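Local atomic coordinates of pyridoxamine 5-phosphate-dependent dehydrase (Escherichia coli, PDB entry 2R0T), a protein that catalyses the pyridoxal-phosphate-dependent removal of the C3'-hydroxyl group from GDP-4-keto-6-deoxy-D-mannose, a step towards L-colitose of the bacterial O-antigen. Residues T134-G139 with E160-S165; G182-F187 with C199-D204; Y291-Q296 with I310-G315. The protein carries 1 engineered substitution. One frame throughout, in Å; residues are numbered along the deposited sequence. Where two conformers were deposited one is given.

Followed from the N terminus, the three contacts come in series, none nesting in or crossing another. Interaction 1 closes a beta-alpha-beta unit, bringing the ends of strands 129-135 and 157-161 together after the chain has passed through helix 144-151. Interaction 2 closes a shorter loop, pairing strand 181-185 with strand 198-202. These two contacts share one mixed sheet, because strands 157-161 and 181-185 are neighbours in it, and both reach the bound cofactor-glutamate adduct. Interaction 3 closes the last loop in a separate, three-stranded sheet, its centre about 34 Å from that of interaction 2. Q295 nevertheless ties this part back to interaction 1, its NE2 meeting L137 O.

Interaction 1 (T134-G139 with E160-S165); sequences TVNLLG and EDNCES. With PGU (N-({3-hydroxy-2-methyl-5-[(phosphonooxy)methyl]pyridin-4-yl}methyl)-L-glutamic acid), chain C.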
loop_
_atom_site.group_PDB
_atom_site.type_symbol
_atom_site.label_atom_id
_atom_site.label_comp_id
_atom_site.label_asym_id
_atom_site.label_seq_id
_atom_site.Cartn_x
_atom_site.Cartn_y
_atom_site.Cartn_z
ATOM N N THR A 134 -15.904 -14.464 2.646
ATOM C CA THR A 134 -16.144 -15.223 1.424
ATOM C C THR A 134 -15.442 -14.517 0.236
ATOM O O THR A 134 -15.108 -13.302 0.260
ATOM C CB THR A 134 -17.663 -15.301 1.091
ATOM O OG1 THR A 134 -18.155 -13.986 0.812
ATOM C CG2 THR A 134 -18.445 -15.814 2.265
ATOM N N VAL A 135 -15.270 -15.304 -0.822
ATOM C CA VAL A 135 -14.644 -14.777 -2.020
ATOM C C VAL A 135 -15.607 -15.163 -3.138
ATOM O O VAL A 135 -15.987 -16.320 -3.162
ATOM C CB VAL A 135 -13.286 -15.496 -2.216
ATOM C CG1 VAL A 135 -12.639 -15.129 -3.548
ATOM C CG2 VAL A 135 -12.318 -15.178 -1.068
ATOM N N ASN A 136 -16.075 -14.246 -4.005
ATOM C CA ASN A 136 -16.914 -14.684 -5.110
ATOM C C ASN A 136 -15.940 -15.076 -6.183
ATOM O O ASN A 136 -15.208 -14.233 -6.657
ATOM C CB ASN A 136 -17.806 -13.536 -5.513
ATOM C CG ASN A 136 -18.636 -13.134 -4.354
ATOM O OD1 ASN A 136 -19.283 -14.011 -3.767
ATOM N ND2 ASN A 136 -18.519 -11.898 -3.910
ATOM N N LEU A 137 -15.848 -16.371 -6.453
ATOM C CA LEU A 137 -14.853 -16.859 -7.400
ATOM C C LEU A 137 -15.174 -16.816 -8.888
ATOM O O LEU A 137 -16.193 -17.330 -9.328
ATOM C CB LEU A 137 -14.292 -18.232 -6.983
ATOM C CG LEU A 137 -12.773 -18.455 -7.248
ATOM C CD1 LEU A 137 -11.896 -17.903 -6.164
ATOM C CD2 LEU A 137 -12.398 -19.945 -7.447
ATOM N N LEU A 138 -14.273 -16.183 -9.634
ATOM C CA LEU A 138 -14.306 -16.077 -11.085
ATOM C C LEU A 138 -15.531 -15.401 -11.642
ATOM O O LEU A 138 -15.857 -15.624 -12.817
ATOM C CB LEU A 138 -14.186 -17.471 -11.729
ATOM C CG LEU A 138 -12.941 -18.253 -11.293
ATOM C CD1 LEU A 138 -12.818 -19.559 -11.979
ATOM C CD2 LEU A 138 -11.636 -17.536 -11.511
ATOM N N GLY A 139 -16.206 -14.607 -10.807
ATOM C CA GLY A 139 -17.383 -13.853 -11.215
ATOM C C GLY A 139 -18.657 -14.442 -10.636
ATOM O O GLY A 139 -19.732 -13.871 -10.771
ATOM N N GLU A 160 -16.723 -9.878 2.113
ATOM C CA GLU A 160 -16.548 -10.414 0.770
ATOM C C GLU A 160 -15.299 -9.885 0.108
ATOM O O GLU A 160 -15.159 -8.654 -0.009
ATOM C CB GLU A 160 -17.683 -9.971 -0.189
ATOM C CG GLU A 160 -19.108 -10.444 0.173
ATOM C CD GLU A 160 -20.155 -9.870 -0.782
ATOM O OE1 GLU A 160 -20.177 -10.319 -1.967
ATOM O OE2 GLU A 160 -20.899 -8.936 -0.377
ATOM N N ASP A 161 -14.471 -10.795 -0.427
ATOM C CA ASP A 161 -13.425 -10.395 -1.381
ATOM C C ASP A 161 -14.135 -10.582 -2.771
ATOM O O ASP A 161 -14.479 -11.701 -3.212
ATOM C CB ASP A 161 -12.164 -11.233 -1.288
ATOM C CG ASP A 161 -11.150 -10.871 -2.362
ATOM O OD1 ASP A 161 -11.442 -10.172 -3.354
ATOM O OD2 ASP A 161 -10.025 -11.363 -2.227
ATOM N N ASN A 162 -14.460 -9.461 -3.406
ATOM C CA ASN A 162 -15.160 -9.480 -4.686
ATOM C C ASN A 162 -14.197 -9.017 -5.764
ATOM O O ASN A 162 -14.595 -8.331 -6.708
ATOM C CB ASN A 162 -16.363 -8.529 -4.645
ATOM C CG ASN A 162 -17.412 -8.933 -5.603
ATOM O OD1 ASN A 162 -17.757 -10.117 -5.694
ATOM N ND2 ASN A 162 -17.890 -7.962 -6.397
ATOM N N CYS A 163 -12.914 -9.293 -5.592
ATOM C CA CYS A 163 -11.972 -8.772 -6.585
ATOM C C CYS A 163 -12.060 -9.351 -7.985
ATOM O O CYS A 163 -11.508 -8.799 -8.946
ATOM C CB CYS A 163 -10.559 -8.858 -6.027
ATOM S SG CYS A 163 -10.373 -7.605 -4.717
ATOM N N GLU A 164 -12.705 -10.506 -8.078
ATOM C CA GLU A 164 -12.916 -11.224 -9.370
ATOM C C GLU A 164 -14.346 -11.208 -9.907
ATOM O O GLU A 164 -14.623 -11.794 -10.961
ATOM C CB GLU A 164 -12.480 -12.706 -9.240
ATOM C CG GLU A 164 -11.057 -12.859 -8.756
ATOM C CD GLU A 164 -10.557 -14.309 -8.686
ATOM O OE1 GLU A 164 -11.374 -15.242 -8.850
ATOM O OE2 GLU A 164 -9.340 -14.498 -8.465
ATOM N N SER A 165 -15.265 -10.666 -9.110
ATOM C CA SER A 165 -16.693 -10.719 -9.428
ATOM C C SER A 165 -17.407 -9.380 -9.527
ATOM O O SER A 165 -18.590 -9.277 -9.222
ATOM C CB SER A 165 -17.364 -11.643 -8.414
ATOM O OG SER A 165 -16.852 -12.958 -8.682
HETATM N N1 PGU C . -8.466 -10.741 -4.201
HETATM C C2 PGU C . -8.834 -11.534 -5.181
HETATM C C2A PGU C . -9.844 -12.602 -4.850
HETATM C C3 PGU C . -8.285 -11.380 -6.484
HETATM O O3 PGU C . -8.639 -12.172 -7.518
HETATM C C4 PGU C . -7.302 -10.402 -6.724
HETATM C C4A PGU C . -6.665 -10.269 -8.089
HETATM C C5 PGU C . -6.903 -9.621 -5.614
HETATM C C6 PGU C . -7.528 -9.797 -4.387
HETATM C C5A PGU C . -5.794 -8.614 -5.738
HETATM O O4P PGU C . -6.275 -7.402 -6.181
HETATM P P PGU C . -5.089 -6.576 -6.795
HETATM O O1P PGU C . -5.755 -5.222 -7.321
HETATM O O2P PGU C . -4.441 -7.376 -7.987
HETATM O O3P PGU C . -3.946 -6.389 -5.737
HETATM N N PGU C . -5.750 -11.408 -8.339
HETATM C CA PGU C . -4.926 -11.207 -9.576
HETATM C CB PGU C . -3.516 -10.733 -9.158
HETATM C CG PGU C . -2.980 -9.815 -10.237
HETATM C CD PGU C . -1.954 -8.868 -9.640
HETATM O OE1 PGU C . -0.742 -8.955 -10.027
HETATM O OE2 PGU C . -2.314 -7.972 -8.759
HETATM C C PGU C . -4.791 -12.553 -10.331
HETATM O O PGU C . -3.817 -12.730 -11.147
HETATM O OXT PGU C . -5.631 -13.511 -10.115
HETATM O O HOH W 1 -13.692 -12.265 -5.815
#
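N136 and E160 are brought together by matching first torsions: in each, CG stands anti to the carbonyl carbon (chi1 -59° and -63°), and the extended E160 chain then carries its carboxylate to the asparagine amide. N136 ND2 donates to E160 OE1 at 3.0 Å, in the amide plane and onto the anti lone pair, with the two flat groups 80° apart. It also donates to N162 OD1 at 2.6 Å, from above the carbonyl plane. N142 bonds N136 OD1, so both ends of the amide are gripped and its rotation is fixed. The E160 carboxylate has further donors in the backbone N of G176 and G179.

The strand backbones themselves pair in parallel, D161 N bonding T134 O and N136 N bonding D161 O. Past their ends, a water donates to N136 O and D161 O while accepting from E164 N. L138 N meets the anti lone pair of E164 OE1 at 3.1 Å.

D161 OD1 accepts from C163 N in an Asx turn, and D161 OD2, also held by T93 and N62, lies 2.6 Å from the pyridine N1 of PGU, the cofactor-glutamate adduct. This is the aspartate position of fold type I pyridoxal-phosphate enzymes, where such a carboxylate is thought to keep the ring nitrogen protonated and the cofactor electron-withdrawing.

Interaction 2 (G182-F187 with C199-D204); sequences GTFSSF and CIVTDD. With PGU (N-({3-hydroxy-2-methyl-5-[(phosphonooxy)methyl]pyridin-4-yl}methyl)-L-glutamic acid), chain C.
The F184 ring presents an edge to V201 and C199: its CE1 lies 3.7 Å from V201 CG2, and C199 O sits at the same rim, near the ring plane and 3.8 Å from CD1. Two other rings meet it, F43 edge-to-face and F47 with planes inclined at about 35°. The second flat group, F187, lies beyond the paired strands and serves the ligand instead. One of its faces carries the glutamate end of the adduct, with the carboxyl carbon CD of PGU 3.5 Å above the plane and offset toward the rim, while R252 of the second subunit also packs on this residue.

Between the two rings, S185 has OG anti to its own nitrogen (chi1 174°), from where it donates to the phosphate oxygen O1P of PGU at 2.7 Å. The same strand can thus pair along its backbone and still hold the cofactor at its end.

The pairing is antiparallel. G182 and V201 exchange two backbone bonds; F184 N bonds C199 O, and the return bond from C199 N to F184 O is less sure. Between them lies the non-hydrogen-bonded pair T183-I200. G182 has no side chain, and V201 CG2 comes within 3.5 Å of its carbonyl O. On the face of T183 and I200, T183 CG2 lies 4.1 Å from I200 CG1, whereas T183 OG1 bonds N62, which also holds D161.

The axes of strand segments 182-185 and 199-202 come within 4.7 Å, with 152° between their N-to-C directions. Helix 58-68 covers the T183-I200 face, I200 also reaches L211 of helix 205-214, and D204 caps that helix at its N terminus. Strands 157-161 and 51-55 flank the pair, the first beside 181-185 and the second beside 198-202.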
loop_
_atom_site.group_PDB
_atom_site.type_symbol
_atom_site.label_atom_id
_atom_site.label_comp_id
_atom_site.label_asym_id
_atom_site.label_seq_id
_atom_site.Cartn_x
_atom_site.Cartn_y
_atom_site.Cartn_z
ATOM N N GLY A 182 -17.108 -5.121 1.353
ATOM C CA GLY A 182 -16.896 -5.959 0.197
ATOM C C GLY A 182 -15.718 -5.269 -0.469
ATOM O O GLY A 182 -15.732 -4.048 -0.536
ATOM N N THR A 183 -14.719 -6.004 -0.965
ATOM C CA THR A 183 -13.608 -5.321 -1.686
ATOM C C THR A 183 -13.643 -5.547 -3.233
ATOM O O THR A 183 -14.152 -6.576 -3.729
ATOM C CB THR A 183 -12.221 -5.711 -1.100
ATOM O OG1 THR A 183 -12.079 -7.124 -1.214
ATOM C CG2 THR A 183 -12.051 -5.284 0.364
ATOM N N PHE A 184 -13.089 -4.607 -4.011
ATOM C CA PHE A 184 -13.025 -4.715 -5.490
ATOM C C PHE A 184 -11.630 -4.380 -5.985
ATOM O O PHE A 184 -10.861 -3.620 -5.337
ATOM C CB PHE A 184 -13.972 -3.721 -6.202
ATOM C CG PHE A 184 -15.439 -3.975 -5.931
ATOM C CD1 PHE A 184 -15.993 -3.699 -4.678
ATOM C CD2 PHE A 184 -16.259 -4.496 -6.923
ATOM C CE1 PHE A 184 -17.351 -3.944 -4.413
ATOM C CE2 PHE A 184 -17.609 -4.758 -6.684
ATOM C CZ PHE A 184 -18.145 -4.476 -5.425
ATOM N N SER A 185 -11.356 -4.796 -7.218
ATOM C CA SER A 185 -10.028 -4.526 -7.773
ATOM C C SER A 185 -10.175 -3.948 -9.136
ATOM O O SER A 185 -10.966 -4.489 -9.902
ATOM C CB SER A 185 -9.285 -5.841 -7.933
ATOM O OG SER A 185 -8.060 -5.648 -8.594
ATOM N N SER A 186 -9.444 -2.873 -9.466
ATOM C CA SER A 186 -9.446 -2.385 -10.883
ATOM C C SER A 186 -8.062 -2.522 -11.557
ATOM O O SER A 186 -7.657 -1.728 -12.415
ATOM C CB SER A 186 -9.996 -0.982 -11.054
ATOM O OG SER A 186 -9.492 -0.231 -9.978
ATOM N N PHE A 187 -7.362 -3.573 -11.148
ATOM C CA PHE A 187 -6.094 -3.969 -11.715
ATOM C C PHE A 187 -6.322 -4.325 -13.191
ATOM O O PHE A 187 -7.409 -4.770 -13.593
ATOM C CB PHE A 187 -5.536 -5.181 -10.976
ATOM C CG PHE A 187 -4.224 -5.685 -11.530
ATOM C CD1 PHE A 187 -3.061 -4.932 -11.386
ATOM C CD2 PHE A 187 -4.149 -6.902 -12.198
ATOM C CE1 PHE A 187 -1.853 -5.384 -11.894
ATOM C CE2 PHE A 187 -2.947 -7.365 -12.706
ATOM C CZ PHE A 187 -1.796 -6.609 -12.535
ATOM N N CYS A 199 -11.224 -1.013 -4.223
ATOM C CA CYS A 199 -12.231 -0.204 -3.543
ATOM C C CYS A 199 -12.869 -0.986 -2.440
ATOM O O CYS A 199 -13.130 -2.169 -2.614
ATOM C CB CYS A 199 -13.379 0.092 -4.499
ATOM S SG CYS A 199 -14.297 1.566 -3.952
ATOM N N ILE A 200 -13.192 -0.332 -1.333
ATOM C CA ILE A 200 -13.976 -1.029 -0.307
ATOM C C ILE A 200 -15.333 -0.335 -0.332
ATOM O O ILE A 200 -15.442 0.892 -0.501
ATOM C CB ILE A 200 -13.385 -0.849 1.176
ATOM C CG1 ILE A 200 -11.933 -1.315 1.236
ATOM C CG2 ILE A 200 -14.125 -1.717 2.192
ATOM C CD1 ILE A 200 -10.958 -0.195 1.184
ATOM N N VAL A 201 -16.364 -1.151 -0.155
ATOM C CA VAL A 201 -17.733 -0.671 -0.082
ATOM C C VAL A 201 -18.312 -1.085 1.270
ATOM O O VAL A 201 -17.931 -2.086 1.848
ATOM C CB VAL A 201 -18.651 -1.138 -1.260
ATOM C CG1 VAL A 201 -18.135 -0.560 -2.573
ATOM C CG2 VAL A 201 -18.893 -2.687 -1.259
ATOM N N THR A 202 -19.204 -0.261 1.799
ATOM C CA THR A 202 -19.851 -0.492 3.083
ATOM C C THR A 202 -20.993 0.497 3.200
ATOM O O THR A 202 -20.940 1.617 2.613
ATOM C CB THR A 202 -18.883 -0.234 4.290
ATOM O OG1 THR A 202 -19.464 -0.731 5.508
ATOM C CG2 THR A 202 -18.543 1.231 4.471
ATOM N N ASP A 203 -21.974 0.084 4.013
ATOM C CA ASP A 203 -23.125 0.916 4.388
ATOM C C ASP A 203 -22.973 1.392 5.833
ATOM O O ASP A 203 -23.848 2.072 6.363
ATOM C CB ASP A 203 -24.447 0.176 4.259
ATOM C CG ASP A 203 -24.791 -0.159 2.818
ATOM O OD1 ASP A 203 -24.511 0.691 1.945
ATOM O OD2 ASP A 203 -25.369 -1.253 2.574
ATOM N N ASP A 204 -21.858 1.008 6.458
ATOM C CA ASP A 204 -21.494 1.416 7.811
ATOM C C ASP A 204 -20.648 2.696 7.866
ATOM O O ASP A 204 -19.459 2.759 7.507
ATOM C CB ASP A 204 -20.793 0.304 8.597
ATOM C CG ASP A 204 -20.716 0.609 10.073
ATOM O OD1 ASP A 204 -21.382 -0.161 10.775
ATOM O OD2 ASP A 204 -20.035 1.574 10.519
HETATM N N1 PGU C . -8.466 -10.741 -4.201
HETATM C C2 PGU C . -8.834 -11.534 -5.181
HETATM C C2A PGU C . -9.844 -12.602 -4.850
HETATM C C3 PGU C . -8.285 -11.380 -6.484
HETATM O O3 PGU C . -8.639 -12.172 -7.518
HETATM C C4 PGU C . -7.302 -10.402 -6.724
HETATM C C4A PGU C . -6.665 -10.269 -8.089
HETATM C C5 PGU C . -6.903 -9.621 -5.614
HETATM C C6 PGU C . -7.528 -9.797 -4.387
HETATM C C5A PGU C . -5.794 -8.614 -5.738
HETATM O O4P PGU C . -6.275 -7.402 -6.181
HETATM P P PGU C . -5.089 -6.576 -6.795
HETATM O O1P PGU C . -5.755 -5.222 -7.321
HETATM O O2P PGU C . -4.441 -7.376 -7.987
HETATM O O3P PGU C . -3.946 -6.389 -5.737
HETATM N N PGU C . -5.750 -11.408 -8.339
HETATM C CA PGU C . -4.926 -11.207 -9.576
HETATM C CB PGU C . -3.516 -10.733 -9.158
HETATM C CG PGU C . -2.980 -9.815 -10.237
HETATM C CD PGU C . -1.954 -8.868 -9.640
HETATM O OE1 PGU C . -0.742 -8.955 -10.027
HETATM O OE2 PGU C . -2.314 -7.972 -8.759
HETATM C C PGU C . -4.791 -12.553 -10.331
HETATM O O PGU C . -3.817 -12.730 -11.147
HETATM O OXT PGU C . -5.631 -13.511 -10.115
#

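Interaction 3 (Y291-Q296 with I310-G315); sequences YLDVQQ and IKKDSG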
loop_
_atom_site.group_PDB
_atom_site.type_symbol
_atom_site.label_atom_id
_atom_site.label_comp_id
_atom_site.label_asym_id
_atom_site.label_seq_id
_atom_site.Cartn_x
_atom_site.Cartn_y
_atom_site.Cartn_z
ATOM N N TYR A 291 -14.830 -34.905 -21.078
ATOM C CA TYR A 291 -13.958 -34.985 -19.912
ATOM C C TYR A 291 -13.672 -33.688 -19.186
ATOM O O TYR A 291 -12.747 -33.631 -18.390
ATOM C CB TYR A 291 -12.655 -35.674 -20.292
ATOM C CG TYR A 291 -11.936 -34.961 -21.405
ATOM C CD1 TYR A 291 -11.074 -33.908 -21.135
ATOM C CD2 TYR A 291 -12.178 -35.280 -22.718
ATOM C CE1 TYR A 291 -10.393 -33.249 -22.155
ATOM C CE2 TYR A 291 -11.537 -34.601 -23.741
ATOM C CZ TYR A 291 -10.636 -33.593 -23.469
ATOM O OH TYR A 291 -9.979 -32.970 -24.525
ATOM N N LEU A 292 -14.548 -32.702 -19.355
ATOM C CA LEU A 292 -14.355 -31.455 -18.635
ATOM C C LEU A 292 -15.675 -31.027 -18.085
ATOM O O LEU A 292 -16.710 -31.187 -18.736
ATOM C CB LEU A 292 -13.910 -30.347 -19.571
ATOM C CG LEU A 292 -12.621 -30.671 -20.286
ATOM C CD1 LEU A 292 -12.250 -29.585 -21.304
ATOM C CD2 LEU A 292 -11.657 -30.668 -19.186
ATOM N N ASP A 293 -15.603 -30.545 -16.857
ATOM C CA ASP A 293 -16.723 -29.975 -16.119
ATOM C C ASP A 293 -16.424 -28.490 -16.042
ATOM O O ASP A 293 -15.252 -28.056 -16.000
ATOM C CB ASP A 293 -16.749 -30.450 -14.686
ATOM C CG ASP A 293 -17.119 -31.867 -14.580
ATOM O OD1 ASP A 293 -18.115 -32.163 -15.253
ATOM O OD2 ASP A 293 -16.420 -32.636 -13.874
ATOM N N VAL A 294 -17.495 -27.730 -16.158
ATOM C CA VAL A 294 -17.448 -26.274 -16.171
ATOM C C VAL A 294 -18.014 -25.730 -14.861
ATOM O O VAL A 294 -18.484 -26.492 -14.020
ATOM C CB VAL A 294 -18.122 -25.635 -17.441
ATOM C CG1 VAL A 294 -17.416 -26.035 -18.782
ATOM C CG2 VAL A 294 -19.616 -25.937 -17.506
ATOM N N GLN A 295 -17.964 -24.418 -14.662
ATOM C CA GLN A 295 -18.409 -23.915 -13.376
ATOM C C GLN A 295 -19.887 -23.833 -13.389
ATOM O O GLN A 295 -20.471 -23.384 -14.361
ATOM C CB GLN A 295 -17.851 -22.514 -13.091
ATOM C CG GLN A 295 -18.044 -22.048 -11.674
ATOM C CD GLN A 295 -17.382 -20.709 -11.486
ATOM O OE1 GLN A 295 -17.036 -20.072 -12.464
ATOM N NE2 GLN A 295 -17.149 -20.301 -10.242
ATOM N N GLN A 296 -20.489 -24.191 -12.277
ATOM C CA GLN A 296 -21.923 -24.081 -12.180
ATOM C C GLN A 296 -22.272 -22.676 -11.650
ATOM O O GLN A 296 -21.861 -22.297 -10.553
ATOM C CB GLN A 296 -22.312 -25.177 -11.195
ATOM C CG GLN A 296 -23.734 -25.190 -10.852
ATOM C CD GLN A 296 -23.954 -25.933 -9.577
ATOM O OE1 GLN A 296 -24.451 -25.377 -8.594
ATOM N NE2 GLN A 296 -23.552 -27.199 -9.570
ATOM N N ILE A 310 -10.882 -31.497 -14.810
ATOM C CA ILE A 310 -10.841 -32.782 -15.501
ATOM C C ILE A 310 -11.736 -33.760 -14.795
ATOM O O ILE A 310 -11.708 -33.889 -13.559
ATOM C CB ILE A 310 -9.419 -33.280 -15.732
ATOM C CG1 ILE A 310 -8.724 -32.303 -16.665
ATOM C CG2 ILE A 310 -9.397 -34.677 -16.289
ATOM C CD1 ILE A 310 -7.244 -32.381 -16.585
ATOM N N LYS A 311 -12.613 -34.348 -15.608
ATOM C CA LYS A 311 -13.575 -35.308 -15.105
ATOM C C LYS A 311 -12.839 -36.467 -14.409
ATOM O O LYS A 311 -11.809 -36.961 -14.885
ATOM C CB LYS A 311 -14.457 -35.799 -16.262
ATOM C CG LYS A 311 -15.814 -35.096 -16.348
ATOM C CD LYS A 311 -16.690 -35.552 -17.540
ATOM C CE LYS A 311 -17.506 -34.406 -18.160
ATOM N NZ LYS A 311 -18.753 -34.797 -18.885
ATOM N N LYS A 312 -13.348 -36.880 -13.253
ATOM C CA LYS A 312 -12.754 -37.973 -12.486
ATOM C C LYS A 312 -12.665 -39.244 -13.345
ATOM O O LYS A 312 -13.624 -39.620 -14.036
ATOM C CB LYS A 312 -13.628 -38.269 -11.249
ATOM C CG LYS A 312 -13.035 -37.981 -9.865
ATOM C CD LYS A 312 -13.930 -37.092 -8.975
ATOM C CE LYS A 312 -14.003 -35.626 -9.460
ATOM N NZ LYS A 312 -14.716 -35.363 -10.765
ATOM N N ASP A 313 -11.527 -39.924 -13.295
ATOM C CA ASP A 313 -11.437 -41.189 -14.008
ATOM C C ASP A 313 -11.759 -41.096 -15.478
ATOM O O ASP A 313 -12.488 -41.926 -16.026
ATOM C CB ASP A 313 -12.453 -42.162 -13.416
ATOM C CG ASP A 313 -11.839 -43.091 -12.389
ATOM O OD1 ASP A 313 -10.867 -43.803 -12.763
ATOM O OD2 ASP A 313 -12.331 -43.083 -11.229
ATOM N N SER A 314 -11.226 -40.075 -16.116
ATOM C CA SER A 314 -11.449 -39.948 -17.532
ATOM C C SER A 314 -10.059 -40.235 -18.089
ATOM O O SER A 314 -9.873 -40.346 -19.316
ATOM C CB SER A 314 -11.908 -38.522 -17.864
ATOM O OG SER A 314 -10.937 -37.587 -17.435
ATOM N N GLY A 315 -9.089 -40.328 -17.163
ATOM C CA GLY A 315 -7.700 -40.560 -17.543
ATOM C C GLY A 315 -7.034 -39.468 -18.403
ATOM O O GLY A 315 -6.089 -39.758 -19.158
#
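K311 lies along the backbone of Y291 and L292 and crosses the side chain of D293 at about a right angle. The contact is made by the aliphatic part of the lysine: CE comes 3.4 Å from L292 O, and CG lies 3.5 Å from D293 OD2. The acid is also near K312, although D293 OD2 and K312 NZ, 4.5 Å apart, are too distant for a salt bridge.

Y291 takes part through its root. Its CB touches S314 CB at 3.8 Å, while the ring leads away to meet H289 edge-to-face and to pack on L321 of helix 318-327. On the buried side L292 and I310 cross obliquely, L292 CD2 lying 4.2 Å from I310 CG1.

One backbone bond joins the segments. The N-H of K311 is aimed almost straight at Y291 O (N to O 2.9 Å, 175° at the hydrogen), though from well above the carbonyl plane. S314 OG then donates to K311 O at 2.8 Å, bridging the two ends of a type II turn from K311 to S314. The whole is an edge strand pairing antiparallel with the end of its neighbour, where the chain turns out of a three-stranded sheet towards helix 318-327.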